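Local coordinates for EreC (Klebsiella pneumoniae, PDB 6XCQ), which probably inactivates erythromycin and related macrolide antibiotics by hydrolysing the ester bond of their lactone ring, which would make its host resistant, at residues Q169-I174 against P183-L188; S220-L225 against E253-T258; P55-A60 against I83-E88; G287-M292 against Q328-R333. The protein carries 1 engineered substitution. All coordinates share one frame; numbering follows the deposited sequence.

Contact 1. Residues Q169-I174 against P183-L188; sequences QLAEII and PHVDEL
Val185 packs both of its methyl groups against Leu170, Ala171 and Ile174 across an antiparallel helical hairpin. Helices 164-177 and 182-191 follow each other with a short loop between them, and the two segments run at 169° with their axes 9.7 Å apart. The tight spot is Ala171. Having only a methyl group there, it lets the backbones close to 6.1 Å between Ala171 CA and Val185 CA, and Val185 CG1 settles 3.7 Å from Ala171 CB and almost as close to Ala171 CA. The valine's first torsion (169°) sets CG1 anti to its own nitrogen. That sends the second methyl, CG2, to the deeper side, where it sits 4.2 Å from Leu170 CD2 and equally far from Ile174 CG1, a more relaxed apolar fit. Other helices pack here too: Leu170 also meets Ile252, and Val185 meets Leu225.

Compared with the two Val185 methyls, the side of Asp186 is loosely packed. Asp186 leans its carboxylate over until OD1 is 4.2 Å from Ala171 CB, which is a van der Waals brush and nothing more. The charge is dealt with within its own helix, because OD2 makes a salt bridge to Lys182 at the start of it. What joins the two segments is therefore apolar van der Waals packing and the burial of branched aliphatic groups, while polar groups such as the Asp186 carboxylate find their partners elsewhere.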
loop_
_atom_site.group_PDB
_atom_site.type_symbol
_atom_site.label_atom_id
_atom_site.label_comp_id
_atom_site.label_asym_id
_atom_site.label_seq_id
_atom_site.Cartn_x
_atom_site.Cartn_y
_atom_site.Cartn_z
ATOM N N GLN A 169 2.954 21.380 -4.365
ATOM C CA GLN A 169 4.167 21.082 -5.114
ATOM C C GLN A 169 3.970 21.388 -6.590
ATOM O O GLN A 169 4.847 21.982 -7.229
ATOM C CB GLN A 169 4.581 19.620 -4.920
ATOM C CG GLN A 169 5.912 19.302 -5.572
ATOM C CD GLN A 169 6.163 17.815 -5.745
ATOM O OE1 GLN A 169 6.588 17.366 -6.809
ATOM N NE2 GLN A 169 5.908 17.046 -4.698
ATOM N N LEU A 170 2.817 21.004 -7.141
ATOM C CA LEU A 170 2.519 21.337 -8.535
ATOM C C LEU A 170 2.622 22.844 -8.778
ATOM O O LEU A 170 3.206 23.287 -9.779
ATOM C CB LEU A 170 1.122 20.820 -8.898
ATOM C CG LEU A 170 0.587 21.104 -10.314
ATOM C CD1 LEU A 170 1.499 20.476 -11.361
ATOM C CD2 LEU A 170 -0.843 20.574 -10.448
ATOM N N ALA A 171 2.082 23.650 -7.860
ATOM C CA ALA A 171 2.112 25.099 -8.064
ATOM C C ALA A 171 3.541 25.635 -8.072
ATOM O O ALA A 171 3.864 26.551 -8.845
ATOM C CB ALA A 171 1.271 25.805 -6.998
ATOM N N GLU A 172 4.418 25.079 -7.224
ATOM C CA GLU A 172 5.814 25.511 -7.229
ATOM C C GLU A 172 6.510 25.114 -8.522
ATOM O O GLU A 172 7.273 25.900 -9.097
ATOM C CB GLU A 172 6.565 24.919 -6.041
ATOM C CG GLU A 172 6.014 25.299 -4.681
ATOM C CD GLU A 172 6.579 24.411 -3.583
ATOM O OE1 GLU A 172 7.294 23.442 -3.924
ATOM O OE2 GLU A 172 6.312 24.678 -2.388
ATOM N N ILE A 173 6.285 23.886 -8.980
ATOM C CA ILE A 173 6.887 23.451 -10.235
ATOM C C ILE A 173 6.356 24.290 -11.390
ATOM O O ILE A 173 7.124 24.848 -12.182
ATOM C CB ILE A 173 6.629 21.950 -10.455
ATOM C CG1 ILE A 173 7.379 21.118 -9.406
ATOM C CG2 ILE A 173 7.009 21.546 -11.867
ATOM C CD1 ILE A 173 6.863 19.678 -9.293
ATOM N N ILE A 174 5.032 24.406 -11.488
ATOM C CA ILE A 174 4.417 25.122 -12.600
ATOM C C ILE A 174 4.911 26.563 -12.643
ATOM O O ILE A 174 5.128 27.129 -13.724
ATOM C CB ILE A 174 2.883 25.040 -12.494
ATOM C CG1 ILE A 174 2.387 23.646 -12.893
ATOM C CG2 ILE A 174 2.214 26.082 -13.336
ATOM C CD1 ILE A 174 2.826 23.220 -14.258
ATOM N N PRO A 183 -2.303 30.492 -12.645
ATOM C CA PRO A 183 -3.594 30.897 -12.058
ATOM C C PRO A 183 -4.582 29.744 -11.972
ATOM O O PRO A 183 -5.324 29.620 -10.991
ATOM C CB PRO A 183 -4.090 31.990 -13.014
ATOM C CG PRO A 183 -2.879 32.480 -13.713
ATOM C CD PRO A 183 -1.953 31.315 -13.819
ATOM N N HIS A 184 -4.596 28.894 -12.997
ATOM C CA HIS A 184 -5.478 27.736 -13.027
ATOM C C HIS A 184 -5.155 26.763 -11.893
ATOM O O HIS A 184 -6.068 26.247 -11.239
ATOM C CB HIS A 184 -5.363 27.084 -14.409
ATOM C CG HIS A 184 -6.256 25.901 -14.621
ATOM N ND1 HIS A 184 -7.524 26.008 -15.150
ATOM C CD2 HIS A 184 -6.043 24.577 -14.420
ATOM C CE1 HIS A 184 -8.064 24.803 -15.244
ATOM N NE2 HIS A 184 -7.184 23.918 -14.810
ATOM N N VAL A 185 -3.865 26.519 -11.623
ATOM C CA VAL A 185 -3.486 25.660 -10.498
ATOM C C VAL A 185 -3.924 26.281 -9.178
ATOM O O VAL A 185 -4.352 25.575 -8.254
ATOM C CB VAL A 185 -1.967 25.383 -10.502
ATOM C CG1 VAL A 185 -1.522 24.721 -9.180
ATOM C CG2 VAL A 185 -1.579 24.519 -11.682
ATOM N N ASP A 186 -3.818 27.606 -9.066
ATOM C CA ASP A 186 -4.158 28.275 -7.814
ATOM C C ASP A 186 -5.666 28.306 -7.598
ATOM O O ASP A 186 -6.139 28.185 -6.461
ATOM C CB ASP A 186 -3.571 29.685 -7.803
ATOM C CG ASP A 186 -2.064 29.677 -7.662
ATOM O OD1 ASP A 186 -1.546 28.936 -6.800
ATOM O OD2 ASP A 186 -1.393 30.410 -8.411
ATOM N N GLU A 187 -6.434 28.459 -8.676
ATOM C CA GLU A 187 -7.878 28.295 -8.571
ATOM C C GLU A 187 -8.223 26.903 -8.047
ATOM O O GLU A 187 -9.061 26.756 -7.148
ATOM C CB GLU A 187 -8.521 28.548 -9.934
ATOM C CG GLU A 187 -10.035 28.448 -9.955
ATOM C CD GLU A 187 -10.685 29.543 -10.785
ATOM N N LEU A 188 -7.551 25.872 -8.570
ATOM C CA LEU A 188 -7.802 24.504 -8.124
ATOM C C LEU A 188 -7.480 24.333 -6.648
ATOM O O LEU A 188 -8.222 23.672 -5.912
ATOM C CB LEU A 188 -6.971 23.529 -8.952
ATOM C CG LEU A 188 -7.592 23.138 -10.278
ATOM C CD1 LEU A 188 -6.605 22.266 -11.032
ATOM C CD2 LEU A 188 -8.905 22.394 -10.020
#

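Contact 2. Residues S220-L225 against E253-T258; sequences SGVTRL and ESIEYT
Val222 carries the apolar side of this contact, meeting Ile255 with one methyl and Glu256 with the other. It lies on helix 212-231 and they lie on helix 244-267, two of the long helices of the helical part of the esterase. With CG1 anti to its backbone N (chi1 166°), Val222 splits its branches over two consecutive residues: CG2 meets Ile255 CG2 at 3.6 Å, methyl against methyl, and CG1 rests on Glu256 CB, also at 3.6 Å, close above the helix backbone. The fit is snug, and the backbones are nearest here, with Val222 CA and Glu256 CA 6.1 Å apart. Ile255 also reaches Leu170 of helix 164-177, so the apolar layer runs on beyond the pair.

The polar link is indirect. Glu256 meets Val222 chiefly through CB and its backbone CA; the extended chain beyond carries the carboxylate away to a water, which donates to Glu256 OE1 at 2.8 Å and lies a longer 3.2 Å from Thr223 OG1. Next to the segment, Lys226 of helix 212-231 adds a direct salt bridge to Glu253 OE1.

Within segment 253-258 the Thr258 hydroxyl turns back on its own backbone, OG1 donating to Ser254 O at 2.8 Å. That carbonyl also receives Thr258 N, and the two donors reach it from opposite faces of its plane. The contact is thus aliphatic inside and hydrated at its partly exposed margin, where one water bridges Thr223 OG1 and Glu256 OE1 and the polar link between the segments runs through solvent.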
loop_
_atom_site.group_PDB
_atom_site.type_symbol
_atom_site.label_atom_id
_atom_site.label_comp_id
_atom_site.label_asym_id
_atom_site.label_seq_id
_atom_site.Cartn_x
_atom_site.Cartn_y
_atom_site.Cartn_z
ATOM N N SER A 220 -12.828 18.714 -13.962
ATOM C CA SER A 220 -12.533 19.210 -15.302
ATOM C C SER A 220 -11.250 20.035 -15.312
ATOM O O SER A 220 -10.477 19.981 -16.278
ATOM C CB SER A 220 -13.711 20.031 -15.824
ATOM O OG SER A 220 -14.890 19.242 -15.873
ATOM N N GLY A 221 -11.008 20.801 -14.246
ATOM C CA GLY A 221 -9.795 21.599 -14.175
ATOM C C GLY A 221 -8.545 20.744 -14.189
ATOM O O GLY A 221 -7.552 21.086 -14.837
ATOM N N VAL A 222 -8.586 19.599 -13.497
ATOM C CA VAL A 222 -7.431 18.710 -13.474
ATOM C C VAL A 222 -7.227 18.070 -14.842
ATOM O O VAL A 222 -6.094 17.959 -15.323
ATOM C CB VAL A 222 -7.582 17.666 -12.349
ATOM C CG1 VAL A 222 -6.593 16.550 -12.514
ATOM C CG2 VAL A 222 -7.353 18.336 -10.992
ATOM N N THR A 223 -8.315 17.672 -15.510
ATOM C CA THR A 223 -8.180 17.113 -16.854
ATOM C C THR A 223 -7.559 18.130 -17.820
ATOM O O THR A 223 -6.670 17.788 -18.609
ATOM C CB THR A 223 -9.548 16.632 -17.350
ATOM O OG1 THR A 223 -9.968 15.494 -16.566
ATOM C CG2 THR A 223 -9.491 16.222 -18.789
ATOM N N ARG A 224 -8.010 19.386 -17.766
ATOM C CA ARG A 224 -7.415 20.417 -18.615
ATOM C C ARG A 224 -5.914 20.509 -18.385
ATOM O O ARG A 224 -5.126 20.545 -19.340
ATOM C CB ARG A 224 -8.082 21.771 -18.351
ATOM C CG ARG A 224 -7.684 22.884 -19.337
ATOM C CD ARG A 224 -6.572 23.786 -18.792
ATOM N NE ARG A 224 -6.562 25.104 -19.418
ATOM C CZ ARG A 224 -5.875 25.417 -20.512
ATOM N NH1 ARG A 224 -5.139 24.498 -21.137
ATOM N NH2 ARG A 224 -5.939 26.654 -20.993
ATOM N N LEU A 225 -5.498 20.523 -17.118
ATOM C CA LEU A 225 -4.076 20.618 -16.800
ATOM C C LEU A 225 -3.309 19.409 -17.303
ATOM O O LEU A 225 -2.188 19.545 -17.797
ATOM C CB LEU A 225 -3.883 20.740 -15.289
ATOM C CG LEU A 225 -3.674 22.157 -14.782
ATOM C CD1 LEU A 225 -3.900 22.196 -13.288
ATOM C CD2 LEU A 225 -2.285 22.663 -15.150
ATOM N N GLU A 253 -1.347 13.444 -11.982
ATOM C CA GLU A 253 -1.934 12.097 -11.932
ATOM C C GLU A 253 -2.452 11.782 -10.532
ATOM O O GLU A 253 -3.563 11.266 -10.365
ATOM C CB GLU A 253 -0.915 11.038 -12.352
ATOM C CG GLU A 253 -0.613 10.974 -13.853
ATOM C CD GLU A 253 -1.840 10.677 -14.698
ATOM O OE1 GLU A 253 -2.183 11.515 -15.564
ATOM O OE2 GLU A 253 -2.469 9.620 -14.488
ATOM N N SER A 254 -1.639 12.066 -9.516
ATOM C CA SER A 254 -2.045 11.836 -8.138
ATOM C C SER A 254 -3.328 12.595 -7.806
ATOM O O SER A 254 -4.253 12.029 -7.213
ATOM C CB SER A 254 -0.917 12.241 -7.191
ATOM O OG SER A 254 -1.326 12.024 -5.843
ATOM N N ILE A 255 -3.408 13.877 -8.185
ATOM C CA ILE A 255 -4.610 14.666 -7.892
ATOM C C ILE A 255 -5.822 14.119 -8.637
ATOM O O ILE A 255 -6.918 13.995 -8.065
ATOM C CB ILE A 255 -4.383 16.151 -8.224
ATOM C CG1 ILE A 255 -3.327 16.756 -7.302
ATOM C CG2 ILE A 255 -5.682 16.915 -8.113
ATOM C CD1 ILE A 255 -2.508 17.945 -7.975
ATOM N N GLU A 256 -5.654 13.784 -9.920
ATOM C CA GLU A 256 -6.771 13.265 -10.707
ATOM C C GLU A 256 -7.373 12.022 -10.058
ATOM O O GLU A 256 -8.595 11.899 -9.935
ATOM C CB GLU A 256 -6.312 12.946 -12.123
ATOM C CG GLU A 256 -7.364 12.291 -13.008
ATOM C CD GLU A 256 -6.745 11.697 -14.278
ATOM O OE1 GLU A 256 -7.314 11.860 -15.381
ATOM O OE2 GLU A 256 -5.676 11.054 -14.166
ATOM N N TYR A 257 -6.526 11.080 -9.650
ATOM C CA TYR A 257 -7.047 9.859 -9.037
ATOM C C TYR A 257 -7.532 10.111 -7.617
ATOM O O TYR A 257 -8.401 9.376 -7.120
ATOM C CB TYR A 257 -5.984 8.763 -9.077
ATOM C CG TYR A 257 -5.945 7.994 -10.394
ATOM C CD1 TYR A 257 -5.344 8.531 -11.536
ATOM C CD2 TYR A 257 -6.519 6.734 -10.492
ATOM C CE1 TYR A 257 -5.315 7.818 -12.749
ATOM C CE2 TYR A 257 -6.492 6.017 -11.673
ATOM C CZ TYR A 257 -5.897 6.557 -12.800
ATOM O OH TYR A 257 -5.906 5.824 -13.953
ATOM N N THR A 258 -7.007 11.139 -6.946
ATOM C CA THR A 258 -7.529 11.465 -5.618
ATOM C C THR A 258 -8.973 11.944 -5.694
ATOM O O THR A 258 -9.833 11.486 -4.931
ATOM C CB THR A 258 -6.650 12.512 -4.939
ATOM O OG1 THR A 258 -5.376 11.932 -4.673
ATOM C CG2 THR A 258 -7.260 12.928 -3.623
HETATM O O HOH W 1 -8.644 12.812 -17.637
#

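Contact 3. Residues P55-A60 against I83-E88; sequences PLVEGA and IRYLVE
The Tyr85 ring meets Val57 at its edge: Val57 CG2 lies near the ring plane, 4.5 Å from Tyr85 CE2, a loose approach. The ring belongs to a beta-alpha-beta crossover: helix 73-90 connects parallel strands 62-65 and 94-97, with 301-304 lying between them in the sheet, and the short helix 54-57 precedes the unit. The ring also meets His90 steeply, and its hydroxyl is bonded to Thr54 and to His90, which fixes its far end. The other flat group, the Arg84 guanidinium, has Glu88 CD at its edge and takes the carboxylate side-on, one turn along the helix. NE donates to Glu88 OE2 at 2.9 Å and 164°; that oxygen lies in the guanidinium plane but is met from above the carboxylate, 41° out of its plane. NH2 reaches the syn lone pair of Glu88 OE1 at 3.1 Å, and this oxygen is tilted 20° from the guanidinium plane. Arg84 NH1 has its own partner in Pro42 O, and Glu88 OE2 a second one in Tyr142 OH.

The closer apolar touch is between Val57 and Leu86. Leu86 CD2 sits 3.8 Å from Val57 CG1 and 4.1 Å from Val57 CG2, near both branches of the valine at once, and Leu86 also packs on Val63 and Leu65 of the strand. After Val57 the chain reverses in a type II beta turn with Gly59 at its third position, closed by Ala60 N donating to Val57 O at 3.0 Å.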
loop_
_atom_site.group_PDB
_atom_site.type_symbol
_atom_site.label_atom_id
_atom_site.label_comp_id
_atom_site.label_asym_id
_atom_site.label_seq_id
_atom_site.Cartn_x
_atom_site.Cartn_y
_atom_site.Cartn_z
ATOM N N PRO A 55 13.457 -20.049 -5.238
ATOM C CA PRO A 55 13.065 -20.166 -6.657
ATOM C C PRO A 55 12.070 -19.117 -7.117
ATOM O O PRO A 55 12.226 -18.560 -8.212
ATOM C CB PRO A 55 12.458 -21.573 -6.727
ATOM C CG PRO A 55 13.127 -22.308 -5.670
ATOM C CD PRO A 55 13.272 -21.333 -4.538
ATOM N N LEU A 56 11.030 -18.842 -6.326
ATOM C CA LEU A 56 10.039 -17.883 -6.796
ATOM C C LEU A 56 10.579 -16.463 -6.764
ATOM O O LEU A 56 10.113 -15.618 -7.531
ATOM C CB LEU A 56 8.738 -18.011 -5.985
ATOM C CG LEU A 56 8.542 -17.448 -4.578
ATOM C CD1 LEU A 56 8.204 -15.956 -4.612
ATOM C CD2 LEU A 56 7.427 -18.217 -3.868
ATOM N N VAL A 57 11.569 -16.188 -5.916
ATOM C CA VAL A 57 12.109 -14.838 -5.840
ATOM C C VAL A 57 13.183 -14.588 -6.903
ATOM O O VAL A 57 13.397 -13.431 -7.290
ATOM C CB VAL A 57 12.605 -14.586 -4.407
ATOM C CG1 VAL A 57 13.423 -13.302 -4.317
ATOM C CG2 VAL A 57 11.401 -14.491 -3.469
ATOM N N GLU A 58 13.845 -15.634 -7.407
ATOM C CA GLU A 58 14.756 -15.462 -8.540
ATOM C C GLU A 58 13.999 -14.913 -9.739
ATOM O O GLU A 58 12.937 -15.425 -10.110
ATOM C CB GLU A 58 15.417 -16.790 -8.928
ATOM C CG GLU A 58 16.050 -17.562 -7.791
ATOM C CD GLU A 58 16.516 -18.959 -8.195
ATOM O OE1 GLU A 58 17.482 -19.464 -7.577
ATOM O OE2 GLU A 58 15.917 -19.549 -9.125
ATOM N N GLY A 59 14.546 -13.875 -10.353
ATOM C CA GLY A 59 13.875 -13.268 -11.474
ATOM C C GLY A 59 12.755 -12.327 -11.110
ATOM O O GLY A 59 12.170 -11.709 -12.009
ATOM N N ALA A 60 12.433 -12.197 -9.828
ATOM C CA ALA A 60 11.461 -11.207 -9.390
ATOM C C ALA A 60 12.123 -9.837 -9.257
ATOM O O ALA A 60 13.245 -9.715 -8.758
ATOM C CB ALA A 60 10.842 -11.627 -8.051
ATOM N N ILE A 83 11.801 -8.681 4.853
ATOM C CA ILE A 83 12.622 -7.607 4.290
ATOM C C ILE A 83 14.101 -7.971 4.418
ATOM O O ILE A 83 14.862 -7.896 3.447
ATOM C CB ILE A 83 12.291 -6.265 4.975
ATOM C CG1 ILE A 83 10.907 -5.784 4.541
ATOM C CG2 ILE A 83 13.321 -5.193 4.638
ATOM C CD1 ILE A 83 10.308 -4.698 5.443
ATOM N N ARG A 84 14.515 -8.438 5.604
ATOM C CA ARG A 84 15.894 -8.898 5.785
ATOM C C ARG A 84 16.275 -9.945 4.744
ATOM O O ARG A 84 17.338 -9.862 4.121
ATOM C CB ARG A 84 16.086 -9.465 7.194
ATOM C CG ARG A 84 16.433 -8.427 8.245
ATOM C CD ARG A 84 17.095 -9.084 9.440
ATOM N NE ARG A 84 18.444 -9.516 9.095
ATOM C CZ ARG A 84 19.145 -10.410 9.780
ATOM N NH1 ARG A 84 18.622 -10.987 10.859
ATOM N NH2 ARG A 84 20.368 -10.734 9.375
ATOM N N TYR A 85 15.410 -10.940 4.535
ATOM C CA TYR A 85 15.708 -11.987 3.562
ATOM C C TYR A 85 15.833 -11.427 2.147
ATOM O O TYR A 85 16.761 -11.775 1.406
ATOM C CB TYR A 85 14.624 -13.061 3.623
ATOM C CG TYR A 85 14.636 -14.006 2.452
ATOM C CD1 TYR A 85 15.620 -14.978 2.330
ATOM C CD2 TYR A 85 13.652 -13.939 1.480
ATOM C CE1 TYR A 85 15.621 -15.860 1.266
ATOM C CE2 TYR A 85 13.646 -14.806 0.414
ATOM C CZ TYR A 85 14.630 -15.767 0.311
ATOM O OH TYR A 85 14.609 -16.632 -0.757
ATOM N N LEU A 86 14.894 -10.573 1.741
ATOM C CA LEU A 86 14.913 -10.062 0.373
ATOM C C LEU A 86 16.080 -9.105 0.165
ATOM O O LEU A 86 16.721 -9.112 -0.896
ATOM C CB LEU A 86 13.589 -9.372 0.052
ATOM C CG LEU A 86 12.378 -10.300 -0.027
ATOM C CD1 LEU A 86 11.062 -9.503 -0.063
ATOM C CD2 LEU A 86 12.529 -11.203 -1.228
ATOM N N VAL A 87 16.382 -8.289 1.171
ATOM C CA VAL A 87 17.484 -7.343 1.050
ATOM C C VAL A 87 18.817 -8.076 1.093
ATOM O O VAL A 87 19.655 -7.929 0.195
ATOM C CB VAL A 87 17.397 -6.268 2.145
ATOM C CG1 VAL A 87 18.725 -5.507 2.244
ATOM C CG2 VAL A 87 16.264 -5.317 1.841
ATOM N N GLU A 88 19.022 -8.901 2.116
ATOM C CA GLU A 88 20.351 -9.458 2.335
ATOM C C GLU A 88 20.660 -10.651 1.452
ATOM O O GLU A 88 21.840 -10.943 1.226
ATOM C CB GLU A 88 20.531 -9.842 3.795
ATOM C CG GLU A 88 20.430 -8.666 4.707
ATOM C CD GLU A 88 20.549 -9.084 6.141
ATOM O OE1 GLU A 88 21.020 -10.215 6.365
ATOM O OE2 GLU A 88 20.155 -8.306 7.030
#

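Contact 4. Residues G287-M292 against Q328-R333; sequences GVVDRM and QHLAER
Asp290 and Leu330 bring the two backbones nearest, 7.3 Å between their CA atoms. Segment 287-292 is regular helix throughout. Segment 328-333 starts as helix and passes through a type I beta turn from Leu330 to Arg333, after which the chain heads for strand 338-345. Both pieces lie against the central mixed sheet of this alpha/beta fold, where helix 279-295 leads into strand 301-304.

The apolar half is a single touch. Leu330 CD2 comes 4.1 Å from Val289 CG1, the two side chains crossing at about a right angle, and both also pack on Leu303; Val289 reaches Ile62 as well.

The polar half is a short salt bridge. Asp290 and Arg333 run past each other in opposite directions, and the arginine bends at its third torsion (54°) to bring NH1 back onto the acid. Arg333 NH1 donates to Asp290 OD1 at 2.6 Å. The oxygen lies in the guanidinium plane, but the donor approaches from above the carboxylate; the planes are 66° apart, and NH1 alone of the arginine's nitrogens bonds this carboxylate. Each charge has further company: Arg294 pairs with Asp290 OD2, Asp337 with Arg333 NE. Arg333 NH1 and Arg294 NH2 come close as like charges, and the carboxylate, bonded to both, probably eases their repulsion. Asp290 OD1 also nestles against the aliphatic part of its partner, 3.4 Å from Arg333 CG.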
loop_
_atom_site.group_PDB
_atom_site.type_symbol
_atom_site.label_atom_id
_atom_site.label_comp_id
_atom_site.label_asym_id
_atom_site.label_seq_id
_atom_site.Cartn_x
_atom_site.Cartn_y
_atom_site.Cartn_z
ATOM N N GLY A 287 0.010 1.417 -11.585
ATOM C CA GLY A 287 0.667 2.316 -12.521
ATOM C C GLY A 287 1.938 2.933 -11.965
ATOM O O GLY A 287 2.964 2.985 -12.648
ATOM N N VAL A 288 1.892 3.420 -10.719
ATOM C CA VAL A 288 3.090 4.038 -10.144
ATOM C C VAL A 288 4.222 3.020 -10.056
ATOM O O VAL A 288 5.365 3.321 -10.412
ATOM C CB VAL A 288 2.784 4.682 -8.775
ATOM C CG1 VAL A 288 4.066 5.092 -8.077
ATOM C CG2 VAL A 288 1.876 5.897 -8.926
ATOM N N VAL A 289 3.919 1.785 -9.623
ATOM C CA VAL A 289 4.960 0.759 -9.494
ATOM C C VAL A 289 5.537 0.410 -10.862
ATOM O O VAL A 289 6.757 0.294 -11.036
ATOM C CB VAL A 289 4.411 -0.504 -8.797
ATOM C CG1 VAL A 289 5.434 -1.636 -8.858
ATOM C CG2 VAL A 289 4.063 -0.217 -7.333
ATOM N N ASP A 290 4.661 0.209 -11.845
ATOM C CA ASP A 290 5.120 -0.183 -13.172
ATOM C C ASP A 290 6.035 0.883 -13.766
ATOM O O ASP A 290 7.137 0.582 -14.233
ATOM C CB ASP A 290 3.914 -0.447 -14.073
ATOM C CG ASP A 290 4.293 -1.145 -15.366
ATOM O OD1 ASP A 290 4.643 -2.344 -15.331
ATOM O OD2 ASP A 290 4.226 -0.490 -16.423
ATOM N N ARG A 291 5.614 2.142 -13.702
ATOM C CA ARG A 291 6.429 3.231 -14.235
ATOM C C ARG A 291 7.758 3.314 -13.513
ATOM O O ARG A 291 8.815 3.460 -14.140
ATOM C CB ARG A 291 5.682 4.558 -14.108
ATOM C CG ARG A 291 4.526 4.704 -15.074
ATOM C CD ARG A 291 4.164 6.172 -15.323
ATOM N NE ARG A 291 3.574 6.815 -14.150
ATOM C CZ ARG A 291 2.360 6.549 -13.675
ATOM N NH1 ARG A 291 1.906 7.197 -12.606
ATOM N NH2 ARG A 291 1.600 5.633 -14.260
ATOM N N MET A 292 7.728 3.222 -12.187
ATOM C CA MET A 292 8.969 3.342 -11.447
ATOM C C MET A 292 9.926 2.215 -11.810
ATOM O O MET A 292 11.123 2.451 -12.004
ATOM C CB MET A 292 8.681 3.365 -9.953
ATOM C CG MET A 292 9.762 4.045 -9.171
ATOM S SD MET A 292 10.159 2.993 -7.794
ATOM C CE MET A 292 10.741 1.591 -8.702
ATOM N N GLN A 328 -3.261 -7.789 -9.707
ATOM C CA GLN A 328 -3.730 -8.370 -10.961
ATOM C C GLN A 328 -3.199 -7.578 -12.149
ATOM O O GLN A 328 -2.882 -8.160 -13.196
ATOM C CB GLN A 328 -5.265 -8.445 -10.993
ATOM C CG GLN A 328 -5.841 -9.160 -12.247
ATOM C CD GLN A 328 -7.338 -9.460 -12.170
ATOM O OE1 GLN A 328 -8.003 -9.145 -11.183
ATOM N NE2 GLN A 328 -7.874 -10.087 -13.224
ATOM N N HIS A 329 -3.074 -6.252 -12.000
ATOM C CA HIS A 329 -2.406 -5.451 -13.023
ATOM C C HIS A 329 -0.937 -5.837 -13.134
ATOM O O HIS A 329 -0.427 -6.090 -14.230
ATOM C CB HIS A 329 -2.518 -3.949 -12.706
ATOM C CG HIS A 329 -3.911 -3.396 -12.759
ATOM N ND1 HIS A 329 -4.446 -2.827 -13.893
ATOM C CD2 HIS A 329 -4.869 -3.303 -11.803
ATOM C CE1 HIS A 329 -5.670 -2.401 -13.635
ATOM N NE2 HIS A 329 -5.951 -2.674 -12.372
ATOM N N LEU A 330 -0.234 -5.877 -12.000
ATOM C CA LEU A 330 1.190 -6.183 -12.016
ATOM C C LEU A 330 1.477 -7.580 -12.544
ATOM O O LEU A 330 2.504 -7.796 -13.202
ATOM C CB LEU A 330 1.766 -6.031 -10.612
ATOM C CG LEU A 330 1.753 -4.610 -10.059
ATOM C CD1 LEU A 330 2.322 -4.624 -8.624
ATOM C CD2 LEU A 330 2.542 -3.665 -10.997
ATOM N N ALA A 331 0.603 -8.541 -12.266
ATOM C CA ALA A 331 0.777 -9.879 -12.834
ATOM C C ALA A 331 0.698 -9.893 -14.355
ATOM O O ALA A 331 1.088 -10.897 -14.964
ATOM C CB ALA A 331 -0.269 -10.845 -12.271
ATOM N N GLU A 332 0.194 -8.821 -14.970
ATOM C CA GLU A 332 0.105 -8.679 -16.420
ATOM C C GLU A 332 1.430 -8.339 -17.087
ATOM O O GLU A 332 1.515 -8.437 -18.315
ATOM C CB GLU A 332 -0.881 -7.574 -16.795
ATOM C CG GLU A 332 -2.327 -7.859 -16.513
ATOM C CD GLU A 332 -3.236 -7.008 -17.371
ATOM O OE1 GLU A 332 -4.025 -7.583 -18.149
ATOM O OE2 GLU A 332 -3.159 -5.759 -17.273
ATOM N N ARG A 333 2.432 -7.894 -16.327
ATOM C CA ARG A 333 3.696 -7.454 -16.909
ATOM C C ARG A 333 4.307 -8.556 -17.758
ATOM O O ARG A 333 4.403 -9.704 -17.319
ATOM C CB ARG A 333 4.671 -7.047 -15.802
ATOM C CG ARG A 333 4.403 -5.686 -15.215
ATOM C CD ARG A 333 5.246 -5.428 -13.972
ATOM N NE ARG A 333 6.671 -5.631 -14.208
ATOM C CZ ARG A 333 7.465 -4.722 -14.770
ATOM N NH1 ARG A 333 6.967 -3.560 -15.152
ATOM N NH2 ARG A 333 8.752 -4.970 -14.945
#

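In the fold
Along the chain the order is contact 3, contact 1, contact 2, contact 4, each closing before the next opens. Contacts 1 and 2 belong to one helical bundle, their centres 12 Å apart, and they touch: Leu225 packs on His184, Val185 and Leu188, and His184 NE2 probably bonds to Gly221 O. Contacts 3 and 4 both pack on the mixed sheet, about 18 Å apart between centres, with strand 62-65 touched from both. Contacts 1 and 3 lie on opposite sides of the chain's centre, 41 Å between centres. The helices of contacts 1 and 2, then helix 279-295 of contact 4, come between strands 151-154 and 301-304, so the bundle is an insertion between successive strands of the sheet.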